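Local coordinates for protein putative aminotransferase (Actinomadura melliaura, PDB 4ZWV) that probably transfers an amino group to a sugar with the help of pyridoxal 5'-phosphate, in building the aminopentose of the indolocarbazole AT2433, at residues 328-331 and 332-335; 44-48 and 49-53; 251-254 and 255-258. All coordinates share one frame; numbering follows the deposited sequence.

Interaction 1 (328-331 and 332-335); sequences SCVA and HLRT
Val330 O accepts the amide of Leu333, with N to O 2.9 Å and an N-H...O angle of 161°, closing one turn of a 3-10 segment that runs from Ser328 to Leu333; an i to i+3 bond of the same kind joins Ala331 N to Ser328 O at 3.2 Å. The Leu333 donor stands well above the carbonyl plane of Val330, not on a lone pair. On one flank of the turn the methyl groups Val330 CG1 and Leu333 CD1 meet at 3.9 Å, their side chains set at a slant to each other. His332 turns its ring edge back toward the preceding residues: a chi1 of 60° brings CE1 to 3.4 Å from Cys329 O, near the ring plane. Leu333 CG lies over one face of the same ring, offset toward the rim. A water bonded to His332 ND1 at 2.8 Å also reaches Ser328 O, weakly. Farther on, in one of its two conformers, Arg334 lays its CG against Ala331 O at 3.4 Å, while its guanidinium forms a salt bridge with Asp325. A second water donates to Ala331 O and weakly receives the Arg334 amide, where the 3-10 winding has already ended. This turn belongs to the surface loop between helix 303-312 and helix 338-344. Val330 packs on Trp89 and Leu92 of helix 85-93, Leu333 on Ile98 and Trp100 of strand 97-100, and Ser328 OG is hydrogen-bonded to Asp231 of the second subunit, so the turn joins the outer edge of the large sheet to the dimer partner.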
# COMPACT_ATOMS: atom_id res chain seq x y z
N SER A 328 3.37 22.21 -6.53
CA SER A 328 2.38 22.80 -7.42
C SER A 328 1.03 22.08 -7.30
O SER A 328 -0.01 22.69 -7.56
CB SER A 328 2.89 22.81 -8.87
OG SER A 328 3.13 21.51 -9.36
N CYS A 329 1.02 20.82 -6.86
CA CYS A 329 -0.25 20.10 -6.69
C CYS A 329 -1.14 20.72 -5.60
O CYS A 329 -2.33 20.44 -5.54
CB CYS A 329 -0.01 18.62 -6.38
SG CYS A 329 0.71 18.25 -4.75
N VAL A 330 -0.57 21.57 -4.74
CA VAL A 330 -1.37 22.21 -3.70
C VAL A 330 -1.27 23.74 -3.80
O VAL A 330 -1.45 24.45 -2.81
CB VAL A 330 -0.98 21.72 -2.28
CG1 VAL A 330 -1.52 20.31 -2.04
CG2 VAL A 330 0.54 21.76 -2.06
N ALA A 331 -1.01 24.24 -5.00
CA ALA A 331 -0.90 25.69 -5.19
C ALA A 331 -2.18 26.41 -4.74
O ALA A 331 -2.11 27.55 -4.28
CB ALA A 331 -0.59 26.01 -6.65
N HIS A 332 -3.32 25.74 -4.84
CA HIS A 332 -4.60 26.36 -4.49
C HIS A 332 -4.81 26.48 -2.98
O HIS A 332 -5.78 27.10 -2.53
CB HIS A 332 -5.76 25.56 -5.11
CG HIS A 332 -5.83 24.13 -4.65
ND1 HIS A 332 -4.87 23.20 -4.98
CD2 HIS A 332 -6.75 23.47 -3.91
CE1 HIS A 332 -5.19 22.03 -4.45
NE2 HIS A 332 -6.33 22.17 -3.80
N LEU A 333 -3.91 25.90 -2.20
CA LEU A 333 -4.04 25.87 -0.74
C LEU A 333 -3.04 26.78 -0.02
O LEU A 333 -2.95 26.75 1.22
CB LEU A 333 -3.89 24.43 -0.22
CG LEU A 333 -4.87 23.40 -0.77
CD1 LEU A 333 -4.54 22.01 -0.24
CD2 LEU A 333 -6.29 23.80 -0.41
N ARG A 334 -2.30 27.57 -0.78
CA ARG A 334 -1.23 28.37 -0.18
C ARG A 334 -1.78 29.37 0.82
O ARG A 334 -2.83 29.98 0.62
CB ARG A 334 -0.42 29.10 -1.25
CG ARG A 334 0.38 28.17 -2.12
CD ARG A 334 1.80 28.66 -2.27
NE ARG A 334 2.55 28.42 -1.04
CZ ARG A 334 3.86 28.61 -0.92
NH1 ARG A 334 4.57 29.03 -1.95
NH2 ARG A 334 4.45 28.36 0.24
N THR A 335 -1.05 29.53 1.92
CA THR A 335 -1.40 30.50 2.94
C THR A 335 -0.12 31.11 3.49
O THR A 335 0.98 30.60 3.25
CB THR A 335 -2.22 29.86 4.07
OG1 THR A 335 -2.80 30.87 4.89
CG2 THR A 335 -1.35 28.97 4.91
O HOH W 1 -3.37 23.42 -7.35
O HOH W 2 -3.39 29.46 -3.37

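Interaction 2 (44-48 and 49-53); sequences ARLGN and PRVVS
The side chains of Asn48 and Arg50 cross at about a right angle, with Asn48 OD1 placed between the Arg50 backbone and its guanidinium. OD1 accepts the Arg50 amide, N to OD1 being 2.8 Å with an N-H...O angle of 156°; the donor is tilted out of the carbonyl plane. This side-chain acceptor two residues before the amide, bridging Pro49, gives the closure of an Asx turn. Asn48 holds CG opposite its own backbone N (chi1 -176°), which turns the carboxamide forward along the chain to meet that N-H. The guanidinium of Arg50, brought back by a bend at chi3, passes over the same oxygen: OD1 lies above one face, toward the rim, 3.4 Å from NH2. The amide and guanidinium planes are inclined by 51°, and this contact over the face is not a hydrogen bond. Arg50 NE instead bonds to Leu202 O, which also receives Asn48 ND2, so one carbonyl beyond the turn ties both polar groups together; Gly176 O takes ND2 as well. Separately, Leu46 CD1 and Val51 CG1 touch at 4.0 Å, and CG1 also comes within 3.3 Å of Asn48 O. Gly47, just past the helix, leaves helical geometry with a positive phi and turns the chain into this link. The stretch connects helix 33-46 to strand 51-54, an outermost strand of the seven-stranded sheet. Leu46 and Val51 both press on Leu199 of the antiparallel strand 198-201, while Arg50 touches Asp205 and His208 of helix 205-214.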
# COMPACT_ATOMS: atom_id res chain seq x y z
N ALA A 44 3.82 -4.94 23.95
CA ALA A 44 4.49 -5.02 25.25
C ALA A 44 5.44 -3.85 25.44
O ALA A 44 5.51 -3.27 26.53
CB ALA A 44 5.23 -6.34 25.39
N ARG A 45 6.17 -3.50 24.39
CA ARG A 45 7.09 -2.37 24.46
C ARG A 45 6.35 -1.05 24.63
O ARG A 45 6.78 -0.18 25.38
CB ARG A 45 7.97 -2.31 23.21
CG ARG A 45 9.08 -3.34 23.21
CD ARG A 45 9.83 -3.33 21.89
NE ARG A 45 10.98 -4.22 21.96
CZ ARG A 45 12.24 -3.80 22.02
NH1 ARG A 45 12.51 -2.50 22.02
NH2 ARG A 45 13.23 -4.68 22.07
N LEU A 46 5.22 -0.91 23.94
CA LEU A 46 4.47 0.34 23.95
C LEU A 46 3.58 0.51 25.17
O LEU A 46 3.24 1.63 25.53
CB LEU A 46 3.61 0.43 22.68
CG LEU A 46 4.39 0.72 21.40
CD1 LEU A 46 3.51 0.42 20.19
CD2 LEU A 46 4.84 2.18 21.39
N GLY A 47 3.16 -0.59 25.78
CA GLY A 47 2.20 -0.53 26.87
C GLY A 47 0.79 -0.21 26.38
O GLY A 47 -0.07 0.19 27.16
N ASN A 48 0.57 -0.38 25.08
CA ASN A 48 -0.76 -0.23 24.49
C ASN A 48 -1.08 -1.56 23.80
O ASN A 48 -0.39 -1.97 22.88
CB ASN A 48 -0.80 0.94 23.49
CG ASN A 48 -2.20 1.18 22.92
OD1 ASN A 48 -3.08 0.33 23.00
ND2 ASN A 48 -2.41 2.37 22.34
N PRO A 49 -2.12 -2.26 24.27
CA PRO A 49 -2.44 -3.56 23.66
C PRO A 49 -3.14 -3.43 22.31
O PRO A 49 -3.24 -4.42 21.58
CB PRO A 49 -3.37 -4.20 24.70
CG PRO A 49 -4.00 -3.07 25.40
CD PRO A 49 -2.99 -1.94 25.41
N ARG A 50 -3.61 -2.24 21.98
CA ARG A 50 -4.39 -2.03 20.77
C ARG A 50 -3.50 -1.57 19.63
O ARG A 50 -3.51 -0.39 19.27
CB ARG A 50 -5.50 -1.02 21.02
CG ARG A 50 -6.48 -1.46 22.11
CD ARG A 50 -7.35 -0.30 22.56
NE ARG A 50 -6.54 0.72 23.21
CZ ARG A 50 -6.20 0.70 24.49
NH1 ARG A 50 -6.63 -0.29 25.27
NH2 ARG A 50 -5.45 1.66 25.00
N VAL A 51 -2.71 -2.49 19.07
CA VAL A 51 -1.81 -2.12 17.99
C VAL A 51 -2.11 -2.94 16.75
O VAL A 51 -2.43 -4.13 16.84
CB VAL A 51 -0.32 -2.28 18.39
CG1 VAL A 51 -0.01 -1.45 19.64
CG2 VAL A 51 0.06 -3.75 18.61
N VAL A 52 -2.03 -2.28 15.61
CA VAL A 52 -2.42 -2.88 14.34
C VAL A 52 -1.29 -2.69 13.35
O VAL A 52 -1.01 -1.57 12.93
CB VAL A 52 -3.72 -2.22 13.83
CG1 VAL A 52 -4.11 -2.75 12.48
CG2 VAL A 52 -4.84 -2.42 14.87
N SER A 53 -0.61 -3.78 12.97
CA SER A 53 0.44 -3.65 11.96
C SER A 53 -0.16 -3.35 10.60
O SER A 53 -1.26 -3.82 10.25
CB SER A 53 1.30 -4.92 11.90
OG SER A 53 0.53 -6.06 11.56
O HOH W 3 -3.32 1.07 27.68

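Interaction 3 (251-254 and 255-258); sequences ANLE and TVDE
Ala251 O meets Thr255 through a water instead of directly: the water donates to Ala251 O at 2.7 Å and to Thr255 OG1 at 2.8 Å. The usual amide of residue i+4 is thus missing from this carbonyl, and the threonine hydroxyl takes part by way of the solvent. A chi1 of 57° swings the Thr255 hydroxyl back toward the preceding turn; OG1 is also hydrogen-bonded to Gln259. Asn252 adds a second bridge from its side chain, since another water donates both to Asn252 OD1 and to Thr255 OG1. The Asn252 carboxamide is held between two loops, OD1 receiving Ser13 N and ND2 reaching Thr193 O. The long helix 243-273 is kinked here: its backbone bonding breaks at Thr255 and Glu258, whose N atoms find no partner in the turn before, and waters are inserted between carbonyl and amide in the residues that follow. At Leu253 such a water joins backbone to backbone, donating to the carbonyl O at 2.7 Å and accepting the Asp257 amide at 3.0 Å in place of a direct i to i+4 bond. Across the turn, Val256 CG1 approaches Leu253 O at 3.5 Å and Leu253 CD2 at 4.3 Å. Leu253 also packs on Phe38, Ala41 and Arg45 of helix 33-46, and Val256 on Trp166 and the same Arg45. Glu254 closes the first segment with one more inserted water, which donates to its backbone O and accepts the amide of Glu258 at 3.0 Å.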
# COMPACT_ATOMS: atom_id res chain seq x y z
N ALA A 251 13.49 -9.36 13.78
CA ALA A 251 14.94 -9.45 13.82
C ALA A 251 15.57 -8.13 14.25
O ALA A 251 16.59 -8.11 14.94
CB ALA A 251 15.49 -9.87 12.45
N ASN A 252 14.95 -7.03 13.85
CA ASN A 252 15.54 -5.73 14.12
C ASN A 252 15.19 -5.18 15.51
O ASN A 252 15.79 -4.20 15.97
CB ASN A 252 15.13 -4.75 13.03
CG ASN A 252 15.90 -4.99 11.75
OD1 ASN A 252 17.04 -5.46 11.79
ND2 ASN A 252 15.29 -4.68 10.62
N LEU A 253 14.24 -5.82 16.18
CA LEU A 253 13.86 -5.39 17.53
C LEU A 253 15.00 -5.57 18.51
O LEU A 253 15.11 -4.83 19.49
CB LEU A 253 12.64 -6.16 18.03
CG LEU A 253 11.28 -5.56 17.71
CD1 LEU A 253 10.19 -6.52 18.16
CD2 LEU A 253 11.14 -4.21 18.40
N GLU A 254 15.86 -6.56 18.26
CA GLU A 254 16.92 -6.90 19.20
C GLU A 254 17.85 -5.74 19.53
O GLU A 254 18.28 -5.58 20.67
CB GLU A 254 17.75 -8.07 18.67
CG GLU A 254 17.24 -9.42 19.11
CD GLU A 254 15.78 -9.63 18.77
OE1 GLU A 254 14.99 -9.89 19.71
OE2 GLU A 254 15.43 -9.53 17.58
N THR A 255 18.17 -4.92 18.53
CA THR A 255 19.17 -3.89 18.75
C THR A 255 18.66 -2.47 18.60
O THR A 255 19.44 -1.52 18.68
CB THR A 255 20.36 -4.08 17.81
OG1 THR A 255 19.90 -4.07 16.46
CG2 THR A 255 21.06 -5.40 18.10
N VAL A 256 17.35 -2.30 18.40
CA VAL A 256 16.85 -0.96 18.15
C VAL A 256 17.05 -0.06 19.38
O VAL A 256 17.32 1.13 19.23
CB VAL A 256 15.36 -0.98 17.72
CG1 VAL A 256 14.46 -1.50 18.83
CG2 VAL A 256 14.92 0.41 17.26
N ASP A 257 16.97 -0.63 20.58
CA ASP A 257 17.16 0.15 21.80
C ASP A 257 18.58 0.73 21.91
O ASP A 257 18.75 1.89 22.29
CB ASP A 257 16.88 -0.70 23.04
CG ASP A 257 15.41 -0.99 23.23
OD1 ASP A 257 14.58 -0.20 22.73
OD2 ASP A 257 15.08 -2.00 23.89
N GLU A 258 19.58 -0.07 21.57
CA GLU A 258 20.96 0.40 21.59
C GLU A 258 21.17 1.46 20.51
O GLU A 258 21.87 2.45 20.74
CB GLU A 258 21.94 -0.76 21.41
CG GLU A 258 23.40 -0.34 21.23
CD GLU A 258 24.01 0.33 22.46
OE1 GLU A 258 23.38 0.33 23.55
OE2 GLU A 258 25.13 0.87 22.34
O HOH W 4 18.53 -6.46 15.95
O HOH W 5 19.15 -4.27 13.49
O HOH W 6 16.17 -3.38 21.44
O HOH W 7 19.29 -3.06 21.96

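Along the chain interaction 2 comes first, then interaction 3, then interaction 1. Interactions 2 and 3 are neighbours, their centres about 17 Å apart: Arg45 NH1 forms a salt bridge with Asp257 OD1 at 3.2 Å, tying helix 33-46, which leads into the large sheet, to the kinked part of helix 243-273. Interaction 1 lies across the chain's centre from both, its centre about 37 Å from that of interaction 2 and 41 Å from that of interaction 3, and meets the second subunit. The large sheet of this DegT/DnrJ/EryC1 aminotransferase spans the distance: strand 51-54 of interaction 2 is one outermost strand, and strand 97-100, touched by interaction 1, is the other.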